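Trans-isoprenyl diphosphate synthase (Caulobacter crescentus, PDB 3OYR) probably condenses isopentenyl diphosphate units with farnesyl diphosphate to make all-trans-octaprenyl diphosphate, the side-chain precursor of isoprenoid quinones, in a magnesium-dependent reaction. Local coordinates at residues Glu95-His98 and Thr99-Leu103; Gly133-Leu136 and Phe137-Phe141. All coordinates share one frame; numbering follows the deposited sequence.

How the contacts relate
Both contacts are local, between side chains and backbone three or four residues apart along one helix, on two neighbouring helices of the mainly helical prenyl synthase fold: contact 1 on helix 87-109 and contact 2 on helix 126-147. Their centres lie about 9 Å apart and the helices touch directly, with Ala100 CB 3.4 Å from Gly133 O and Thr99 CG2 3.8 Å from Leu136 CD1. Contact 1 is buried and polar on its pocket side, where a histidine, a threonine and a leucine meet two bound dimethylallyl diphosphates. Contact 2, also largely buried, lies farther from the chain's centre and faces the second subunit; its side chains meet through an aromatic ring and the aliphatic part of an arginine.

Contact 1: Glu95-His98 and Thr99-Leu103. With DMA (dimethylallyl diphosphate), chain D; DMA (dimethylallyl diphosphate), chain G.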
# COMPACT_ATOMS: atom_id res chain seq x y z
N GLU B 95 9.12 -6.22 7.04
CA GLU B 95 8.92 -7.38 6.14
C GLU B 95 7.58 -7.35 5.44
O GLU B 95 7.49 -7.75 4.27
CB GLU B 95 9.12 -8.73 6.86
CG GLU B 95 9.20 -9.97 5.93
CD GLU B 95 10.36 -9.94 4.91
OE1 GLU B 95 11.33 -9.17 5.06
OE2 GLU B 95 10.32 -10.71 3.94
N PHE B 96 6.53 -6.93 6.15
CA PHE B 96 5.22 -6.73 5.52
C PHE B 96 5.28 -5.67 4.43
O PHE B 96 4.74 -5.89 3.34
CB PHE B 96 4.13 -6.34 6.53
CG PHE B 96 3.56 -7.52 7.29
CD1 PHE B 96 3.49 -8.79 6.71
CD2 PHE B 96 3.07 -7.35 8.57
CE1 PHE B 96 2.97 -9.88 7.42
CE2 PHE B 96 2.55 -8.43 9.28
CZ PHE B 96 2.49 -9.69 8.71
N ILE B 97 5.95 -4.55 4.71
CA ILE B 97 6.09 -3.52 3.67
C ILE B 97 6.81 -4.10 2.46
O ILE B 97 6.33 -3.96 1.33
CB ILE B 97 6.75 -2.20 4.18
CG1 ILE B 97 5.75 -1.41 5.02
CG2 ILE B 97 7.20 -1.33 2.98
CD1 ILE B 97 6.40 -0.44 6.04
N HIS B 98 7.91 -4.80 2.70
CA HIS B 98 8.65 -5.46 1.64
C HIS B 98 7.76 -6.45 0.85
O HIS B 98 7.70 -6.40 -0.39
CB HIS B 98 9.90 -6.13 2.22
CG HIS B 98 10.62 -7.04 1.27
ND1 HIS B 98 11.15 -6.61 0.07
CD2 HIS B 98 10.95 -8.35 1.37
CE1 HIS B 98 11.74 -7.62 -0.54
NE2 HIS B 98 11.63 -8.69 0.22
N THR B 99 7.02 -7.29 1.58
CA THR B 99 6.14 -8.30 0.98
C THR B 99 5.09 -7.67 0.10
O THR B 99 4.84 -8.15 -1.00
CB THR B 99 5.46 -9.20 2.06
OG1 THR B 99 6.47 -9.77 2.92
CG2 THR B 99 4.67 -10.32 1.40
N ALA B 100 4.47 -6.60 0.60
CA ALA B 100 3.49 -5.85 -0.16
C ALA B 100 4.05 -5.25 -1.45
O ALA B 100 3.38 -5.26 -2.50
CB ALA B 100 2.91 -4.75 0.70
N THR B 101 5.28 -4.72 -1.38
CA THR B 101 5.89 -4.11 -2.56
C THR B 101 6.20 -5.18 -3.60
O THR B 101 6.11 -4.90 -4.79
CB THR B 101 7.22 -3.38 -2.26
OG1 THR B 101 8.21 -4.33 -1.87
CG2 THR B 101 7.04 -2.31 -1.19
N LEU B 102 6.57 -6.38 -3.15
CA LEU B 102 6.72 -7.53 -4.05
C LEU B 102 5.45 -7.88 -4.82
O LEU B 102 5.50 -8.06 -6.05
CB LEU B 102 7.21 -8.77 -3.31
CG LEU B 102 8.57 -8.65 -2.62
CD1 LEU B 102 8.91 -9.97 -1.95
CD2 LEU B 102 9.69 -8.22 -3.59
N LEU B 103 4.33 -7.96 -4.11
CA LEU B 103 3.05 -8.29 -4.73
C LEU B 103 2.70 -7.25 -5.79
O LEU B 103 2.34 -7.60 -6.91
CB LEU B 103 1.94 -8.41 -3.69
CG LEU B 103 2.01 -9.64 -2.77
CD1 LEU B 103 1.01 -9.54 -1.65
CD2 LEU B 103 1.81 -10.94 -3.54
C1 DMA D . 13.58 -8.48 -3.93
O1 DMA D . 14.17 -8.50 -2.62
C2 DMA D . 13.42 -7.00 -3.98
C3 DMA D . 14.34 -6.21 -4.54
C4 DMA D . 15.54 -6.73 -5.28
C5 DMA D . 14.11 -4.73 -4.43
PA DMA D . 15.06 -9.67 -1.99
O1A DMA D . 15.55 -9.29 -0.60
O2A DMA D . 16.13 -10.04 -2.98
O3A DMA D . 13.89 -10.79 -1.94
PB DMA D . 13.58 -11.91 -0.81
O1B DMA D . 12.82 -11.20 0.29
O2B DMA D . 12.69 -12.79 -1.67
O3B DMA D . 14.87 -12.54 -0.35
C1 DMA G . 12.30 -3.43 -7.37
O1 DMA G . 13.39 -4.19 -7.91
C2 DMA G . 11.28 -4.27 -6.66
C3 DMA G . 10.72 -3.89 -5.51
C4 DMA G . 11.03 -2.61 -4.80
C5 DMA G . 9.71 -4.82 -4.91
PA DMA G . 13.28 -5.33 -9.06
O1A DMA G . 14.65 -5.38 -9.65
O2A DMA G . 12.07 -5.16 -9.94
O3A DMA G . 13.08 -6.61 -8.09
PB DMA G . 12.79 -8.13 -8.55
O1B DMA G . 12.89 -8.78 -7.20
O2B DMA G . 13.88 -8.48 -9.54
O3B DMA G . 11.42 -8.16 -9.20
O HOH W 1 8.24 -11.93 2.90
O HOH W 2 10.88 -4.14 -1.28
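His98 and Leu102, one turn apart on helix 87-109 of the isoprenoid synthase fold, meet where the helix lines the substrate pocket. Leu102 CD1 lies over one face of the imidazole, a CH-pi contact 4.1 Å from the ring centroid. At the ring's edge, His98 NE2 donates to O1B of the dimethylallyl diphosphate in chain D over 2.8 Å, with an N-H...O angle of 158°; Arg69, Arg115 and the backbone N of Lys66 bind the same ligand. Leu102 CD2 comes within 3.6 Å of C5 of the second dimethylallyl diphosphate, chain G.

The other ring nitrogen, His98 ND1, is joined through a water to Thr101 OG1, so both nitrogens have partners that fix the ring's rotation. With chi1 at 67°, the Thr101 hydroxyl sits between its own backbone N and carbonyl carbon and can turn back to donate to His98 O at 2.6 Å. That carbonyl also accepts from Leu102 N and thus carries two bonds.

Glu95 O likewise accepts two bonds, but both from Thr99, whose N and OG1 reach it from opposite faces of its plane. Behind this, Thr99 packs on helix 52-61 and Phe96 on helix 126-147. A water bridges the side chains of Glu95 and Thr99, donating to Glu95 OE2 at 2.6 Å and to Thr99 OG1 at 2.8 Å.

Contact 2: Gly133-Leu136 and Phe137-Phe141; sequences GDFL and FARAF
This is a local i to i+4 contact in the middle of helix 126-147, which packs against helix 87-109 and also faces the second subunit. The side-chain contact is between Phe135 and Arg139: the two lie alongside each other and point the same way. Arg139 CG rests over one face of the ring, toward the rim, 3.9 Å from the centroid in a CH-pi contact, and Arg139 NE comes within 3.6 Å of Phe135 CZ. The arginine bends at chi2 (-54°) and again at chi3, leaving its guanidinium plane 57° from the ring, so the groups are not stacked.

Beneath them, regular backbone bonds hold the turn, among them Arg139 N to Phe135 O at 2.8 Å and Ala140 N to Leu136 O at 2.8 Å. Leu136 packs on Phe96 and Thr99, while Asp134 OD2 is hydrogen-bonded to His104 ND1 of the second subunit. Phe135 packs on Glu165 and Arg139 on Arg161 of that subunit.

The arginine thus divides its roles: its methylene part meets the aromatic face, while its NE is hydrogen-bonded to Arg45 O. The charged end is held mainly by this backbone carbonyl, with a long, weak ion pair from NH2 to Glu142 probably offsetting part of the charge.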
# COMPACT_ATOMS: atom_id res chain seq x y z
N GLY B 133 -1.69 -6.95 -0.85
CA GLY B 133 -0.61 -5.98 -0.61
C GLY B 133 -1.09 -4.82 0.22
O GLY B 133 -0.45 -4.49 1.23
N ASP B 134 -2.23 -4.21 -0.16
CA ASP B 134 -2.84 -3.13 0.66
C ASP B 134 -3.12 -3.54 2.11
O ASP B 134 -2.87 -2.75 3.02
CB ASP B 134 -4.11 -2.56 0.01
CG ASP B 134 -3.84 -1.92 -1.34
OD1 ASP B 134 -2.66 -1.66 -1.66
OD2 ASP B 134 -4.83 -1.68 -2.09
N PHE B 135 -3.61 -4.77 2.31
CA PHE B 135 -3.80 -5.37 3.65
C PHE B 135 -2.49 -5.41 4.47
O PHE B 135 -2.45 -4.98 5.64
CB PHE B 135 -4.41 -6.79 3.54
CG PHE B 135 -4.50 -7.53 4.88
CD1 PHE B 135 -5.60 -7.35 5.71
CD2 PHE B 135 -3.49 -8.42 5.28
CE1 PHE B 135 -5.68 -8.03 6.94
CE2 PHE B 135 -3.58 -9.11 6.49
CZ PHE B 135 -4.67 -8.92 7.32
N LEU B 136 -1.43 -5.93 3.84
CA LEU B 136 -0.13 -6.07 4.50
C LEU B 136 0.48 -4.73 4.85
O LEU B 136 1.06 -4.55 5.94
CB LEU B 136 0.82 -6.92 3.65
CG LEU B 136 0.39 -8.40 3.46
CD1 LEU B 136 1.26 -9.15 2.46
CD2 LEU B 136 0.36 -9.16 4.77
N PHE B 137 0.29 -3.77 3.95
CA PHE B 137 0.75 -2.42 4.17
C PHE B 137 0.06 -1.85 5.40
O PHE B 137 0.72 -1.31 6.30
CB PHE B 137 0.51 -1.54 2.94
CG PHE B 137 1.16 -0.19 3.03
CD1 PHE B 137 0.39 0.95 3.23
CD2 PHE B 137 2.53 -0.07 2.94
CE1 PHE B 137 0.98 2.20 3.32
CE2 PHE B 137 3.13 1.17 3.03
CZ PHE B 137 2.35 2.31 3.20
N ALA B 138 -1.26 -2.02 5.49
CA ALA B 138 -1.99 -1.54 6.65
C ALA B 138 -1.61 -2.29 7.94
O ALA B 138 -1.46 -1.66 9.01
CB ALA B 138 -3.49 -1.59 6.39
N ARG B 139 -1.44 -3.60 7.85
CA ARG B 139 -0.95 -4.41 8.97
C ARG B 139 0.40 -3.93 9.49
O ARG B 139 0.60 -3.84 10.70
CB ARG B 139 -0.85 -5.90 8.60
CG ARG B 139 -2.16 -6.67 8.68
CD ARG B 139 -2.86 -6.55 10.05
NE ARG B 139 -3.31 -7.86 10.51
CZ ARG B 139 -3.97 -8.10 11.63
NH1 ARG B 139 -4.32 -9.34 11.94
NH2 ARG B 139 -4.29 -7.11 12.45
N ALA B 140 1.32 -3.63 8.56
CA ALA B 140 2.60 -3.04 8.93
C ALA B 140 2.43 -1.77 9.81
O ALA B 140 3.08 -1.64 10.85
CB ALA B 140 3.43 -2.77 7.68
N PHE B 141 1.53 -0.87 9.43
CA PHE B 141 1.31 0.37 10.23
C PHE B 141 0.61 0.19 11.55
O PHE B 141 0.95 0.86 12.55
CB PHE B 141 0.64 1.46 9.39
CG PHE B 141 1.61 2.15 8.50
CD1 PHE B 141 2.02 1.56 7.31
CD2 PHE B 141 2.16 3.37 8.86
CE1 PHE B 141 2.95 2.17 6.49
CE2 PHE B 141 3.09 4.02 8.03
CZ PHE B 141 3.48 3.41 6.84